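Local coordinates for core protein VP4 (Bluetongue virus, PDB 2JHP), which caps viral messenger RNA as a multifunctional enzyme of the inner capsid, binding guanine and S-adenosyl-L-homocysteine in separate pockets, at residues Ile81-Thr84 against Val85-Arg88; Ser96-Met99 against Lys100-Glu103; Leu204-Phe207 against Lys208-Pro212; Gly553-Tyr556 against Val557-Met560. All coordinates share one frame; numbering follows the deposited sequence.

Contact 1 of 4, residues Ile81-Thr84 against Val85-Arg88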
loop_
_atom_site.group_PDB
_atom_site.type_symbol
_atom_site.label_atom_id
_atom_site.label_comp_id
_atom_site.label_asym_id
_atom_site.label_seq_id
_atom_site.Cartn_x
_atom_site.Cartn_y
_atom_site.Cartn_z
ATOM N N ILE A 81 -25.448 4.833 -10.495
ATOM C CA ILE A 81 -24.956 3.585 -11.067
ATOM C C ILE A 81 -25.651 2.399 -10.389
ATOM O O ILE A 81 -26.363 2.570 -9.392
ATOM C CB ILE A 81 -23.406 3.438 -10.894
ATOM C CG1 ILE A 81 -23.006 3.473 -9.413
ATOM C CG2 ILE A 81 -22.645 4.506 -11.695
ATOM C CD1 ILE A 81 -21.622 2.914 -9.138
ATOM N N ILE A 82 -25.451 1.205 -10.943
ATOM C CA ILE A 82 -25.836 -0.027 -10.267
ATOM C C ILE A 82 -24.627 -0.460 -9.426
ATOM O O ILE A 82 -23.697 -1.107 -9.927
ATOM C CB ILE A 82 -26.308 -1.120 -11.272
ATOM C CG1 ILE A 82 -27.533 -0.625 -12.053
ATOM C CG2 ILE A 82 -26.659 -2.407 -10.548
ATOM C CD1 ILE A 82 -27.964 -1.512 -13.202
ATOM N N LYS A 83 -24.641 -0.070 -8.153
ATOM C CA LYS A 83 -23.488 -0.230 -7.267
ATOM C C LYS A 83 -23.289 -1.665 -6.800
ATOM O O LYS A 83 -24.201 -2.254 -6.230
ATOM C CB LYS A 83 -23.626 0.693 -6.044
ATOM C CG LYS A 83 -22.540 0.522 -4.977
ATOM C CD LYS A 83 -21.167 1.001 -5.459
ATOM C CE LYS A 83 -20.060 0.638 -4.472
ATOM N NZ LYS A 83 -19.419 -0.684 -4.743
ATOM N N THR A 84 -22.091 -2.208 -7.020
ATOM C CA THR A 84 -21.715 -3.525 -6.499
ATOM C C THR A 84 -21.741 -3.519 -4.970
ATOM O O THR A 84 -21.228 -2.594 -4.335
ATOM C CB THR A 84 -20.311 -3.960 -6.987
ATOM O OG1 THR A 84 -20.249 -3.872 -8.413
ATOM C CG2 THR A 84 -20.007 -5.392 -6.571
ATOM N N VAL A 85 -22.349 -4.554 -4.396
ATOM C CA VAL A 85 -22.499 -4.686 -2.944
ATOM C C VAL A 85 -21.143 -4.816 -2.240
ATOM O O VAL A 85 -20.340 -5.686 -2.579
ATOM C CB VAL A 85 -23.476 -5.851 -2.598
ATOM C CG1 VAL A 85 -23.216 -6.425 -1.242
ATOM C CG2 VAL A 85 -24.910 -5.365 -2.671
ATOM N N ASP A 86 -20.888 -3.916 -1.290
ATOM C CA ASP A 86 -19.639 -3.899 -0.513
ATOM C C ASP A 86 -19.456 -5.152 0.339
ATOM O O ASP A 86 -18.411 -5.795 0.284
ATOM C CB ASP A 86 -19.571 -2.662 0.398
ATOM C CG ASP A 86 -19.356 -1.366 -0.368
ATOM O OD1 ASP A 86 -19.789 -0.314 0.146
ATOM O OD2 ASP A 86 -18.761 -1.390 -1.470
ATOM N N VAL A 87 -20.469 -5.476 1.140
ATOM C CA VAL A 87 -20.445 -6.670 1.983
ATOM C C VAL A 87 -21.578 -7.577 1.544
ATOM O O VAL A 87 -22.747 -7.239 1.726
ATOM C CB VAL A 87 -20.639 -6.335 3.490
ATOM C CG1 VAL A 87 -20.448 -7.583 4.357
ATOM C CG2 VAL A 87 -19.695 -5.252 3.931
ATOM N N ARG A 88 -21.244 -8.723 0.964
ATOM C CA ARG A 88 -22.290 -9.680 0.605
ATOM C C ARG A 88 -22.522 -10.718 1.694
ATOM O O ARG A 88 -21.671 -11.564 1.957
ATOM C CB ARG A 88 -22.049 -10.346 -0.755
ATOM C CG ARG A 88 -23.277 -11.082 -1.246
ATOM C CD ARG A 88 -23.210 -11.440 -2.709
ATOM N NE ARG A 88 -24.482 -12.019 -3.137
ATOM C CZ ARG A 88 -24.774 -12.387 -4.381
ATOM N NH1 ARG A 88 -23.883 -12.247 -5.355
ATOM N NH2 ARG A 88 -25.967 -12.900 -4.651
#
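Thr84 and Val85 join two short strands through an extended backbone that bends at Asp86, whose phi/psi pair of -63°/-53° is helical. Strand 82-84 forms a beta hairpin with strand 75-77, while strand 87-88 is an edge strand of the five-stranded parallel sheet, so this link carries the chain from one sheet to the other. Thr84 O and Asp86 N, 3.3 Å apart, are not aligned for a hydrogen bond.

Side-chain bonding does the bridging. With CG of Lys83 placed anti to the backbone N (chi1 175°) and bends at chi2 and chi4, the chain runs forward, carrying its ammonium toward Asp86. Lys83 and Asp86 meet at about a right angle, and Lys83 NZ forms a salt bridge with Asp86 OD2 at 3.4 Å, too long to be more than a weak hydrogen bond. The carboxylate has further partners outside this link: OD1 pairs with Arg63 and accepts from Phe69 N, and OD2 bonds to Thr490. Asp488 also takes part, through its carbonyl to Lys83 and its carboxylate to Thr84. The firmer local bond is from Lys83 NZ to Thr84 O, 2.7 Å, in the carbonyl plane on a lone pair.

Contact 2 of 4, residues Ser96-Met99 against Lys100-Glu103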
loop_
_atom_site.group_PDB
_atom_site.type_symbol
_atom_site.label_atom_id
_atom_site.label_comp_id
_atom_site.label_asym_id
_atom_site.label_seq_id
_atom_site.Cartn_x
_atom_site.Cartn_y
_atom_site.Cartn_z
ATOM N N SER A 96 -29.447 -18.217 9.748
ATOM C CA SER A 96 -30.143 -18.209 11.082
ATOM C C SER A 96 -30.475 -16.962 11.948
ATOM O O SER A 96 -30.730 -17.121 13.142
ATOM C CB SER A 96 -29.415 -19.218 12.019
ATOM O OG SER A 96 -29.373 -20.532 11.417
ATOM N N HIS A 97 -30.467 -15.752 11.407
ATOM C CA HIS A 97 -30.824 -14.551 12.191
ATOM C C HIS A 97 -29.887 -14.271 13.372
ATOM O O HIS A 97 -30.277 -13.608 14.336
ATOM C CB HIS A 97 -32.271 -14.631 12.702
ATOM C CG HIS A 97 -33.296 -14.663 11.615
ATOM N ND1 HIS A 97 -33.525 -15.783 10.840
ATOM C CD2 HIS A 97 -34.165 -13.716 11.182
ATOM C CE1 HIS A 97 -34.485 -15.521 9.971
ATOM N NE2 HIS A 97 -34.890 -14.275 10.158
ATOM N N ASP A 98 -28.659 -14.780 13.294
ATOM C CA ASP A 98 -27.639 -14.513 14.305
ATOM C C ASP A 98 -27.094 -13.088 14.145
ATOM O O ASP A 98 -26.445 -12.768 13.142
ATOM C CB ASP A 98 -26.507 -15.543 14.198
ATOM C CG ASP A 98 -25.615 -15.577 15.434
ATOM O OD1 ASP A 98 -25.415 -14.519 16.074
ATOM O OD2 ASP A 98 -25.103 -16.672 15.764
ATOM N N MET A 99 -27.367 -12.238 15.132
ATOM C CA MET A 99 -26.877 -10.855 15.117
ATOM C C MET A 99 -25.352 -10.795 15.233
ATOM O O MET A 99 -24.719 -9.939 14.618
ATOM C CB MET A 99 -27.540 -10.016 16.218
ATOM C CG MET A 99 -27.254 -8.518 16.138
ATOM S SD MET A 99 -27.801 -7.767 14.587
ATOM C CE MET A 99 -26.970 -6.187 14.663
ATOM N N LYS A 100 -24.773 -11.710 16.009
ATOM C CA LYS A 100 -23.321 -11.800 16.147
ATOM C C LYS A 100 -22.614 -12.223 14.851
ATOM O O LYS A 100 -21.711 -11.524 14.386
ATOM C CB LYS A 100 -22.925 -12.697 17.328
ATOM C CG LYS A 100 -22.875 -11.950 18.662
ATOM C CD LYS A 100 -22.568 -12.872 19.830
ATOM C CE LYS A 100 -22.575 -12.109 21.145
ATOM N NZ LYS A 100 -22.330 -13.013 22.304
ATOM N N ALA A 101 -23.036 -13.339 14.258
ATOM C CA ALA A 101 -22.433 -13.814 13.006
ATOM C C ALA A 101 -22.551 -12.779 11.882
ATOM O O ALA A 101 -21.621 -12.599 11.094
ATOM C CB ALA A 101 -23.042 -15.135 12.587
ATOM N N PHE A 102 -23.698 -12.103 11.830
ATOM C CA PHE A 102 -23.946 -10.988 10.914
ATOM C C PHE A 102 -22.890 -9.901 11.066
ATOM O O PHE A 102 -22.234 -9.521 10.096
ATOM C CB PHE A 102 -25.350 -10.416 11.164
ATOM C CG PHE A 102 -25.734 -9.292 10.231
ATOM C CD1 PHE A 102 -25.961 -9.541 8.877
ATOM C CD2 PHE A 102 -25.889 -7.987 10.712
ATOM C CE1 PHE A 102 -26.320 -8.511 8.009
ATOM C CE2 PHE A 102 -26.247 -6.945 9.850
ATOM C CZ PHE A 102 -26.461 -7.208 8.494
ATOM N N GLU A 103 -22.721 -9.415 12.292
ATOM C CA GLU A 103 -21.758 -8.354 12.574
ATOM C C GLU A 103 -20.313 -8.769 12.266
ATOM O O GLU A 103 -19.557 -7.991 11.681
ATOM C CB GLU A 103 -21.905 -7.871 14.019
ATOM C CG GLU A 103 -23.273 -7.256 14.316
ATOM C CD GLU A 103 -23.319 -6.427 15.600
ATOM O OE1 GLU A 103 -22.855 -6.911 16.663
ATOM O OE2 GLU A 103 -23.843 -5.287 15.536
#
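Asp98 caps the start of helix 99-112, its OD1 accepting from two backbone amides of the first turn. The bond from Lys100 N is short at 2.9 Å but strongly bent, with an N-H...O angle of 123°; that from Ala101 N is longer, 3.2 Å, and straighter at 162°. Both are weak; one oxygen is shared between two N-H groups. Asp98 CG stands anti to its own backbone nitrogen (chi1 -164°), which turns the carboxylate toward the helix start. The backbone itself sets Asp98 CB 3.8 Å from Ala101 CB.

Behind the cap, regular helical bonding begins: Phe102 N donates to Asp98 O and Glu103 N to Met99 O, each at 3.1 Å. Met99 bends at chi2 and runs along the helix flank. Its sulfur lies obliquely beside the Phe102 ring, with SD 4.3 Å from CD2, and its methyl continues to Glu103, where CE comes 3.4 Å from OE2.

Further out, Tyr49 of strand 48-51 gathers these groups: it touches Met99 and Phe102, and its hydroxyl is hydrogen-bonded to Glu103 OE2. Phe102 also packs on Leu14 and Ile89 in loops, so the first turn lies against strand 48-51 and the neighbouring loops. A carboxylate at the N-cap supplies an acceptor to amides that have no preceding helical turn to bond to, and its negative charge probably interacts favourably with the positive end of the helix dipole.

Contact 3 of 4, residues Leu204-Phe207 against Lys208-Pro212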
loop_
_atom_site.group_PDB
_atom_site.type_symbol
_atom_site.label_atom_id
_atom_site.label_comp_id
_atom_site.label_asym_id
_atom_site.label_seq_id
_atom_site.Cartn_x
_atom_site.Cartn_y
_atom_site.Cartn_z
ATOM N N LEU A 204 9.532 -24.695 -13.359
ATOM C CA LEU A 204 9.376 -23.487 -14.176
ATOM C C LEU A 204 7.940 -23.315 -14.650
ATOM O O LEU A 204 7.438 -22.202 -14.729
ATOM C CB LEU A 204 10.342 -23.463 -15.371
ATOM C CG LEU A 204 10.383 -22.179 -16.223
ATOM C CD1 LEU A 204 10.776 -20.951 -15.404
ATOM C CD2 LEU A 204 11.330 -22.331 -17.398
ATOM N N MET A 205 7.282 -24.423 -14.959
ATOM C CA MET A 205 5.915 -24.374 -15.476
ATOM C C MET A 205 4.913 -23.998 -14.393
ATOM O O MET A 205 3.900 -23.370 -14.683
ATOM C CB MET A 205 5.536 -25.696 -16.150
ATOM C CG MET A 205 6.377 -26.008 -17.393
ATOM S SD MET A 205 6.208 -24.827 -18.763
ATOM C CE MET A 205 4.741 -25.482 -19.581
ATOM N N GLN A 206 5.208 -24.363 -13.147
ATOM C CA GLN A 206 4.377 -23.936 -12.029
ATOM C C GLN A 206 4.520 -22.439 -11.753
ATOM O O GLN A 206 3.564 -21.789 -11.331
ATOM C CB GLN A 206 4.645 -24.769 -10.776
ATOM C CG GLN A 206 4.043 -26.169 -10.835
ATOM C CD GLN A 206 2.523 -26.165 -10.936
ATOM O OE1 GLN A 206 1.829 -26.099 -9.925
ATOM N NE2 GLN A 206 2.005 -26.251 -12.158
ATOM N N PHE A 207 5.707 -21.898 -12.014
ATOM C CA PHE A 207 5.923 -20.453 -11.929
ATOM C C PHE A 207 5.088 -19.727 -12.993
ATOM O O PHE A 207 4.397 -18.753 -12.687
ATOM C CB PHE A 207 7.407 -20.114 -12.053
ATOM C CG PHE A 207 7.735 -18.668 -11.752
ATOM C CD1 PHE A 207 7.724 -18.192 -10.441
ATOM C CD2 PHE A 207 8.081 -17.788 -12.781
ATOM C CE1 PHE A 207 8.034 -16.862 -10.163
ATOM C CE2 PHE A 207 8.393 -16.453 -12.506
ATOM C CZ PHE A 207 8.369 -15.994 -11.199
ATOM N N LYS A 208 5.132 -20.224 -14.228
ATOM C CA LYS A 208 4.275 -19.721 -15.305
ATOM C C LYS A 208 2.802 -19.702 -14.892
ATOM O O LYS A 208 2.111 -18.715 -15.124
ATOM C CB LYS A 208 4.451 -20.551 -16.583
ATOM C CG LYS A 208 3.598 -20.064 -17.750
ATOM C CD LYS A 208 3.508 -21.063 -18.937
ATOM C CE LYS A 208 2.473 -22.148 -18.723
ATOM N NZ LYS A 208 2.434 -23.067 -19.891
ATOM N N LYS A 209 2.342 -20.788 -14.272
ATOM C CA LYS A 209 0.937 -20.941 -13.873
ATOM C C LYS A 209 0.556 -20.017 -12.711
ATOM O O LYS A 209 -0.476 -19.356 -12.754
ATOM C CB LYS A 209 0.622 -22.419 -13.563
ATOM C CG LYS A 209 -0.801 -22.721 -13.115
ATOM C CD LYS A 209 -1.368 -23.913 -13.900
ATOM C CE LYS A 209 -1.268 -25.256 -13.156
ATOM N NZ LYS A 209 -2.607 -25.711 -12.645
ATOM N N ARG A 210 1.403 -19.952 -11.688
ATOM C CA ARG A 210 1.130 -19.092 -10.534
ATOM C C ARG A 210 1.461 -17.607 -10.771
ATOM O O ARG A 210 0.827 -16.739 -10.186
ATOM C CB ARG A 210 1.867 -19.597 -9.298
ATOM C CG ARG A 210 1.531 -21.008 -8.911
ATOM C CD ARG A 210 2.000 -21.264 -7.500
ATOM N NE ARG A 210 2.402 -22.643 -7.190
ATOM C CZ ARG A 210 2.244 -23.717 -7.968
ATOM N NH1 ARG A 210 1.676 -23.629 -9.165
ATOM N NH2 ARG A 210 2.669 -24.901 -7.533
ATOM N N SER A 211 2.453 -17.330 -11.615
ATOM C CA SER A 211 2.870 -15.960 -11.890
ATOM C C SER A 211 3.011 -15.687 -13.394
ATOM O O SER A 211 4.128 -15.475 -13.878
ATOM C CB SER A 211 4.198 -15.668 -11.191
ATOM O OG SER A 211 4.214 -16.179 -9.874
ATOM N N PRO A 212 1.881 -15.691 -14.138
ATOM C CA PRO A 212 1.927 -15.479 -15.596
ATOM C C PRO A 212 2.754 -14.257 -15.998
ATOM O O PRO A 212 3.604 -14.355 -16.882
ATOM C CB PRO A 212 0.452 -15.267 -15.983
ATOM C CG PRO A 212 -0.346 -15.894 -14.880
ATOM C CD PRO A 212 0.508 -15.899 -13.638
#
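The side chains of Gln206 and Arg210, one helical turn apart, are joined through a single acceptor, in addition to the backbone bond from Arg210 N to Gln206 O (2.9 Å). Gln206 bends at chi2 (-63°), swinging its amide toward the guanidinium. Gln206 OE1 receives Arg210 NH1 at 2.6 Å and NH2 at 2.8 Å, lying in the guanidinium plane at its edge. The amide and guanidinium planes are 78° apart, and both nitrogens approach one face of the amide: NH2 is tilted 22° from the carbonyl plane, whereas NH1 sits well above it, off the lone pairs. Gln206 CB lies over one guanidinium face, and Asp176 holds Arg210 NE in a salt bridge.

Phe207 lies in the last turn, its carbonyl oxygen accepting from Ser211 N, just past the helix end, at 2.6 Å. The same turn sets Ser211 CB over the ring in a CH-pi contact, 4.2 Å from the Phe207 centroid.

Lys208 runs alongside Met205 in the same direction, with NZ 3.4 Å from Met205 CE; Asp232 is its long, weak ion partner.

Helix 202-210 belongs to the beta-alpha-beta crossover between the adjacent parallel strands 192-196 and 219-223 of a Rossmann-like methyltransferase sheet. Phe207 packs on Trp220 of strand 219-223, on Leu183 of helix 178-186 and on Phe215 of helix 212-216. It also touches Asp184 and Arg214, two residues of a guanine pocket on those flanking helices.

Contact 4 of 4, residues Gly553-Tyr556 against Val557-Met560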
loop_
_atom_site.group_PDB
_atom_site.type_symbol
_atom_site.label_atom_id
_atom_site.label_comp_id
_atom_site.label_asym_id
_atom_site.label_seq_id
_atom_site.Cartn_x
_atom_site.Cartn_y
_atom_site.Cartn_z
ATOM N N GLY A 553 -18.244 30.630 12.553
ATOM C CA GLY A 553 -18.439 29.550 13.540
ATOM C C GLY A 553 -18.154 28.189 12.926
ATOM O O GLY A 553 -17.632 27.286 13.583
ATOM N N HIS A 554 -18.492 28.067 11.646
ATOM C CA HIS A 554 -18.219 26.882 10.846
ATOM C C HIS A 554 -16.730 26.570 10.800
ATOM O O HIS A 554 -16.340 25.418 10.908
ATOM C CB HIS A 554 -18.742 27.112 9.436
ATOM C CG HIS A 554 -18.716 25.898 8.571
ATOM N ND1 HIS A 554 -17.542 25.304 8.160
ATOM C CD2 HIS A 554 -19.720 25.176 8.020
ATOM C CE1 HIS A 554 -17.825 24.254 7.411
ATOM N NE2 HIS A 554 -19.139 24.154 7.311
ATOM N N LEU A 555 -15.903 27.599 10.637
ATOM C CA LEU A 555 -14.450 27.410 10.538
ATOM C C LEU A 555 -13.819 27.101 11.896
ATOM O O LEU A 555 -12.930 26.247 12.006
ATOM C CB LEU A 555 -13.771 28.638 9.905
ATOM C CG LEU A 555 -12.296 28.466 9.512
ATOM C CD1 LEU A 555 -12.110 27.470 8.365
ATOM C CD2 LEU A 555 -11.697 29.807 9.137
ATOM N N TYR A 556 -14.283 27.825 12.914
ATOM C CA TYR A 556 -13.768 27.707 14.261
ATOM C C TYR A 556 -14.080 26.316 14.809
ATOM O O TYR A 556 -13.230 25.692 15.449
ATOM C CB TYR A 556 -14.353 28.804 15.154
ATOM C CG TYR A 556 -14.066 28.614 16.629
ATOM C CD1 TYR A 556 -12.930 29.175 17.223
ATOM C CD2 TYR A 556 -14.925 27.854 17.429
ATOM C CE1 TYR A 556 -12.666 28.988 18.579
ATOM C CE2 TYR A 556 -14.671 27.655 18.775
ATOM C CZ TYR A 556 -13.547 28.221 19.353
ATOM O OH TYR A 556 -13.319 28.016 20.699
ATOM N N VAL A 557 -15.288 25.828 14.534
ATOM C CA VAL A 557 -15.690 24.509 15.008
ATOM C C VAL A 557 -14.926 23.397 14.285
ATOM O O VAL A 557 -14.376 22.513 14.940
ATOM C CB VAL A 557 -17.227 24.307 14.978
ATOM C CG1 VAL A 557 -17.587 22.848 15.165
ATOM C CG2 VAL A 557 -17.900 25.156 16.074
ATOM N N THR A 558 -14.865 23.470 12.954
ATOM C CA THR A 558 -14.158 22.468 12.146
ATOM C C THR A 558 -12.723 22.278 12.622
ATOM O O THR A 558 -12.291 21.145 12.839
ATOM C CB THR A 558 -14.153 22.800 10.626
ATOM O OG1 THR A 558 -13.813 24.177 10.438
ATOM C CG2 THR A 558 -15.513 22.534 9.991
ATOM N N LEU A 559 -12.004 23.385 12.810
ATOM C CA LEU A 559 -10.637 23.346 13.344
ATOM C C LEU A 559 -10.534 22.859 14.806
ATOM O O LEU A 559 -9.775 21.926 15.126
ATOM C CB LEU A 559 -9.991 24.720 13.227
ATOM C CG LEU A 559 -9.463 25.122 11.856
ATOM C CD1 LEU A 559 -9.048 26.587 11.892
ATOM C CD2 LEU A 559 -8.304 24.229 11.441
ATOM N N MET A 560 -11.312 23.493 15.680
ATOM C CA MET A 560 -11.222 23.278 17.111
ATOM C C MET A 560 -11.712 21.891 17.509
ATOM O O MET A 560 -11.278 21.357 18.517
ATOM C CB MET A 560 -12.001 24.373 17.837
ATOM C CG MET A 560 -11.662 24.549 19.308
ATOM S SD MET A 560 -10.044 25.255 19.616
ATOM C CE MET A 560 -10.280 26.925 19.041
#
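Gly553 to Met560 form consecutive turns of helix 551-561, with four i to i+4 bonds crossing between the halves, from Val557 N to Gly553 O (2.9 Å) through to Met560 N to Tyr556 O.

Thr558 adds a side-chain interaction to this ladder. Its chi1 of 46° places OG1 between the backbone nitrogen and the carbonyl carbon, where the hydroxyl faces the preceding turn: His554 O is 2.9 Å away and Leu555 O 2.7 Å. Thr558 CG2 points instead to the imidazole, lying 3.9 Å from His554 CE1. That ring meets Trp571 with planes about 20° apart and Phe520 edge-to-face.

On another flank, Met560 bends at chi2 and chi3 beside the Tyr556 ring in a Met-aromatic contact. SD is 5.2 Å from the ring centroid and 35° off its normal, an oblique approach, while Met560 CB lies over one face. Leu555 CG and Leu559 CD1, 4.4 Å apart, make a looser apolar pair, and both residues reach helix 612-625, at Leu619 and Tyr622 respectively.

Chemically, the helix surface is mostly apolar and aromatic, consistent with its packing, partly buried, among helices 523-533, 568-576 and 612-625. The buried threonine hydroxyl can be satisfied within its own helix, since both carbonyls lie within bonding distance.

How the contacts relate
Contacts 1 and 2 are successive in the chain and share one region: strand 87-88 leads to the helix capped in contact 2, with centres 20 Å apart and nearest atoms about 6 Å apart. Contacts 3 and 4 lie on opposite sides of the chain's centre, 56 Å apart between centres, and none of the four touches another. Contact 3 is closest to ligand: the Ser211 side chain is about 7 Å from a bound guanine and that of Leu204 about 7 Å from S-adenosyl-L-homocysteine, so the two ends of contact 3 lie near two different ligands. In contact 1, the Asp86 side chain is about 14 Å from a guanine. Contact 4 is plain helix packing.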